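Local coordinates for tyrocidine synthetase 3 (Brevibacillus brevis, PDB 2JGP), which is a nonribosomal peptide synthetase of tyrocidine biosynthesis, whose carrier domain here probably holds the thioester-bound intermediate and whose condensation domain probably forms the peptide bond, at residues A[333-344]-A[494-502]. Residues are numbered along the deposited sequence; the frame is centred on the assembly and turned at random.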
loop_
_atom_site.group_PDB
_atom_site.type_symbol
_atom_site.label_atom_id
_atom_site.label_comp_id
_atom_site.label_asym_id
_atom_site.label_seq_id
_atom_site.Cartn_x
_atom_site.Cartn_y
_atom_site.Cartn_z
ATOM N N LEU A 333 12.957 -2.734 -10.012
ATOM C CA LEU A 333 12.308 -1.551 -10.588
ATOM C C LEU A 333 12.461 -0.305 -9.706
ATOM O O LEU A 333 12.706 0.795 -10.213
ATOM C CB LEU A 333 10.833 -1.833 -10.841
ATOM C CG LEU A 333 10.507 -2.959 -11.814
ATOM C CD1 LEU A 333 9.009 -3.203 -11.837
ATOM C CD2 LEU A 333 11.034 -2.651 -13.203
ATOM N N LEU A 334 12.312 -0.470 -8.393
ATOM C CA LEU A 334 12.529 0.644 -7.471
ATOM C C LEU A 334 13.965 1.136 -7.567
ATOM O O LEU A 334 14.224 2.342 -7.555
ATOM C CB LEU A 334 12.208 0.241 -6.026
ATOM C CG LEU A 334 12.464 1.302 -4.946
ATOM C CD1 LEU A 334 11.682 2.597 -5.233
ATOM C CD2 LEU A 334 12.117 0.734 -3.575
ATOM N N ALA A 335 14.900 0.192 -7.647
ATOM C CA ALA A 335 16.306 0.515 -7.814
ATOM C C ALA A 335 16.526 1.296 -9.111
ATOM O O ALA A 335 17.182 2.333 -9.107
ATOM C CB ALA A 335 17.147 -0.766 -7.803
ATOM N N ALA A 336 15.964 0.801 -10.214
ATOM C CA ALA A 336 16.070 1.471 -11.514
ATOM C C ALA A 336 15.419 2.855 -11.478
ATOM O O ALA A 336 15.899 3.801 -12.101
ATOM C CB ALA A 336 15.429 0.619 -12.614
ATOM N N TYR A 337 14.323 2.966 -10.739
ATOM C CA TYR A 337 13.637 4.240 -10.611
ATOM C C TYR A 337 14.517 5.244 -9.864
ATOM O O TYR A 337 14.630 6.398 -10.280
ATOM C CB TYR A 337 12.280 4.048 -9.930
ATOM C CG TYR A 337 11.459 5.310 -9.844
ATOM C CD1 TYR A 337 11.110 6.014 -10.993
ATOM C CD2 TYR A 337 11.021 5.795 -8.616
ATOM C CE1 TYR A 337 10.354 7.180 -10.917
ATOM C CE2 TYR A 337 10.266 6.961 -8.534
ATOM C CZ TYR A 337 9.932 7.642 -9.689
ATOM O OH TYR A 337 9.188 8.800 -9.616
ATOM N N ASN A 338 15.170 4.804 -8.791
ATOM C CA ASN A 338 16.119 5.665 -8.074
ATOM C C ASN A 338 17.272 6.197 -8.938
ATOM O O ASN A 338 17.668 7.360 -8.802
ATOM C CB ASN A 338 16.692 4.963 -6.845
ATOM C CG ASN A 338 15.809 5.108 -5.632
ATOM O OD1 ASN A 338 16.061 5.952 -4.769
ATOM N ND2 ASN A 338 14.770 4.292 -5.557
ATOM N N VAL A 339 17.821 5.359 -9.814
ATOM C CA VAL A 339 18.887 5.829 -10.718
ATOM C C VAL A 339 18.340 6.806 -11.776
ATOM O O VAL A 339 19.013 7.772 -12.133
ATOM C CB VAL A 339 19.750 4.680 -11.347
ATOM C CG1 VAL A 339 19.072 3.325 -11.271
ATOM C CG2 VAL A 339 20.185 5.015 -12.782
ATOM N N LEU A 340 17.110 6.571 -12.232
ATOM C CA LEU A 340 16.419 7.492 -13.142
ATOM C C LEU A 340 16.321 8.884 -12.517
ATOM O O LEU A 340 16.720 9.880 -13.126
ATOM C CB LEU A 340 15.014 6.972 -13.457
ATOM C CG LEU A 340 14.283 7.375 -14.752
ATOM C CD1 LEU A 340 12.818 7.639 -14.467
ATOM C CD2 LEU A 340 14.900 8.543 -15.488
ATOM N N LEU A 341 15.796 8.938 -11.294
ATOM C CA LEU A 341 15.645 10.203 -10.572
ATOM C C LEU A 341 17.001 10.845 -10.282
ATOM O O LEU A 341 17.146 12.061 -10.390
ATOM C CB LEU A 341 14.881 9.990 -9.257
ATOM C CG LEU A 341 13.420 9.526 -9.347
ATOM C CD1 LEU A 341 12.870 9.273 -7.956
ATOM C CD2 LEU A 341 12.562 10.535 -10.099
ATOM N N ALA A 342 17.981 10.024 -9.905
ATOM C CA ALA A 342 19.336 10.502 -9.623
ATOM C C ALA A 342 19.950 11.221 -10.825
ATOM O O ALA A 342 20.614 12.249 -10.674
ATOM C CB ALA A 342 20.227 9.343 -9.191
ATOM N N LYS A 343 19.720 10.678 -12.016
ATOM C CA LYS A 343 20.266 11.261 -13.241
ATOM C C LYS A 343 19.529 12.539 -13.648
ATOM O O LYS A 343 20.158 13.524 -14.036
ATOM C CB LYS A 343 20.262 10.232 -14.374
ATOM C CG LYS A 343 21.350 9.175 -14.209
ATOM C CD LYS A 343 21.403 8.203 -15.375
ATOM C CE LYS A 343 22.443 7.124 -15.129
ATOM N NZ LYS A 343 23.817 7.692 -15.045
ATOM N N TYR A 344 18.202 12.531 -13.544
ATOM C CA TYR A 344 17.407 13.732 -13.820
ATOM C C TYR A 344 17.696 14.846 -12.820
ATOM O O TYR A 344 17.880 16.000 -13.206
ATOM C CB TYR A 344 15.903 13.406 -13.838
ATOM C CG TYR A 344 15.402 13.099 -15.222
ATOM C CD1 TYR A 344 15.679 11.885 -15.825
ATOM C CD2 TYR A 344 14.690 14.049 -15.951
ATOM C CE1 TYR A 344 15.242 11.603 -17.107
ATOM C CE2 TYR A 344 14.252 13.786 -17.235
ATOM C CZ TYR A 344 14.531 12.560 -17.811
ATOM O OH TYR A 344 14.092 12.294 -19.091
ATOM N N ARG A 494 9.555 11.164 -22.534
ATOM C CA ARG A 494 11.008 10.976 -22.599
ATOM C C ARG A 494 11.561 10.384 -21.298
ATOM O O ARG A 494 12.450 9.530 -21.331
ATOM C CB ARG A 494 11.709 12.303 -22.914
ATOM C CG ARG A 494 13.218 12.186 -23.092
ATOM C CD ARG A 494 13.866 13.522 -23.448
ATOM N NE ARG A 494 13.393 14.030 -24.739
ATOM C CZ ARG A 494 12.542 15.040 -24.917
ATOM N NH1 ARG A 494 12.031 15.712 -23.888
ATOM N NH2 ARG A 494 12.199 15.388 -26.152
ATOM N N PHE A 495 11.037 10.869 -20.171
ATOM C CA PHE A 495 11.340 10.354 -18.831
ATOM C C PHE A 495 11.096 8.850 -18.763
ATOM O O PHE A 495 11.918 8.102 -18.235
ATOM C CB PHE A 495 10.446 11.095 -17.820
ATOM C CG PHE A 495 10.673 10.730 -16.372
ATOM C CD1 PHE A 495 11.769 11.223 -15.676
ATOM C CD2 PHE A 495 9.743 9.954 -15.685
ATOM C CE1 PHE A 495 11.955 10.918 -14.330
ATOM C CE2 PHE A 495 9.917 9.644 -14.342
ATOM C CZ PHE A 495 11.025 10.133 -13.660
ATOM N N SER A 496 9.964 8.417 -19.315
ATOM C CA SER A 496 9.589 7.001 -19.338
ATOM C C SER A 496 10.517 6.159 -20.219
ATOM O O SER A 496 10.932 5.074 -19.817
ATOM C CB SER A 496 8.144 6.847 -19.815
ATOM O OG SER A 496 7.260 7.600 -19.000
ATOM N N ARG A 497 10.832 6.658 -21.416
ATOM C CA ARG A 497 11.781 5.993 -22.313
ATOM C C ARG A 497 13.146 5.849 -21.648
ATOM O O ARG A 497 13.815 4.833 -21.818
ATOM C CB ARG A 497 11.943 6.766 -23.632
ATOM C CG ARG A 497 10.691 6.819 -24.505
ATOM C CD ARG A 497 11.010 7.244 -25.941
ATOM N NE ARG A 497 11.525 8.615 -26.032
ATOM C CZ ARG A 497 10.774 9.718 -26.056
ATOM N NH1 ARG A 497 9.446 9.650 -25.996
ATOM N NH2 ARG A 497 11.362 10.909 -26.139
ATOM N N HIS A 498 13.556 6.873 -20.898
ATOM C CA HIS A 498 14.820 6.831 -20.170
ATOM C C HIS A 498 14.816 5.761 -19.078
ATOM O O HIS A 498 15.841 5.126 -18.832
ATOM C CB HIS A 498 15.173 8.203 -19.587
ATOM C CG HIS A 498 15.653 9.187 -20.612
ATOM N ND1 HIS A 498 16.054 8.813 -21.876
ATOM C CD2 HIS A 498 15.822 10.527 -20.548
ATOM C CE1 HIS A 498 16.429 9.884 -22.554
ATOM N NE2 HIS A 498 16.300 10.939 -21.769
ATOM N N PHE A 499 13.670 5.541 -18.439
ATOM C CA PHE A 499 13.549 4.433 -17.490
ATOM C C PHE A 499 13.814 3.096 -18.193
ATOM O O PHE A 499 14.527 2.234 -17.664
ATOM C CB PHE A 499 12.170 4.401 -16.819
ATOM C CG PHE A 499 11.995 3.240 -15.874
ATOM C CD1 PHE A 499 12.464 3.315 -14.571
ATOM C CD2 PHE A 499 11.395 2.063 -16.300
ATOM C CE1 PHE A 499 12.325 2.238 -13.703
ATOM C CE2 PHE A 499 11.255 0.977 -15.438
ATOM C CZ PHE A 499 11.720 1.070 -14.139
ATOM N N LEU A 500 13.234 2.930 -19.379
ATOM C CA LEU A 500 13.389 1.693 -20.139
ATOM C C LEU A 500 14.816 1.507 -20.641
ATOM O O LEU A 500 15.287 0.379 -20.731
ATOM C CB LEU A 500 12.416 1.643 -21.318
ATOM C CG LEU A 500 10.930 1.653 -20.961
ATOM C CD1 LEU A 500 10.091 1.661 -22.234
ATOM C CD2 LEU A 500 10.576 0.470 -20.072
ATOM N N THR A 501 15.493 2.603 -20.981
ATOM C CA THR A 501 16.899 2.522 -21.369
ATOM C C THR A 501 17.755 2.094 -20.168
ATOM O O THR A 501 18.616 1.228 -20.295
ATOM C CB THR A 501 17.423 3.843 -21.993
ATOM O OG1 THR A 501 17.305 4.914 -21.052
ATOM C CG2 THR A 501 16.631 4.203 -23.240
ATOM N N ILE A 502 17.496 2.678 -18.998
ATOM C CA ILE A 502 18.215 2.286 -17.788
ATOM C C ILE A 502 17.965 0.803 -17.498
ATOM O O ILE A 502 18.900 0.049 -17.215
ATOM C CB ILE A 502 17.815 3.159 -16.571
ATOM C CG1 ILE A 502 18.369 4.577 -16.732
ATOM C CG2 ILE A 502 18.335 2.541 -15.270
ATOM C CD1 ILE A 502 17.710 5.601 -15.823
#
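The ring of F495 turns its edge onto the face of Y344 in a T-shaped pair, CD1 standing over the centre of the tyrosine ring; the centroids are 5.0 Å apart and the planes meet at 77°. One face of the F495 ring receives methyl CD1 of L340 as a CH-pi contact, and in its plane CZ meets L341 CD2 at 3.9 Å. H498 lies rim to rim with Y344, neither ring over the other's face, which makes Y344, F495 and H498 an aromatic cluster, though the closeness of Y344 OH to the imidazole is doubtful. F499 offers its edge to the helix backbone: CE1 lies 3.6 Å from Y337 N, while A336 CB approaches that same CE1 obliquely at 3.7 Å. A small alanine here allows the phenylalanine ring to come close to the helix. In both phenylalanines CG is anti to the backbone N (chi1 -177° in F495), which brings the rings over to helix 329-345 although neither CB points straight at it. F495 thus fills a hole among Y337, L340, L341 and Y344, and F499 one among L333, A336, Y337 and L340. In return, branched L340 is a knob among F495, H498, F499 and I502. Beta-branched I502 extends CD1 to 3.5 Å from L340 CA, and its CG2 packs alongside V339 CG2, the two side chains pointing opposite ways. Y337 has a polar end as well, its OH being hydrogen-bonded to T430, and its ring, like that of F499, meets F467 of strand 465-471. The axes of segments 333-344 and 494-502 approach to 9.5 Å, their directions 123° apart. With three such knobs, this is knobs-into-holes packing in a buried apolar layer against the sheet containing strands 430-435 and 476-483, within the chloramphenicol acetyltransferase-like fold of condensation domains.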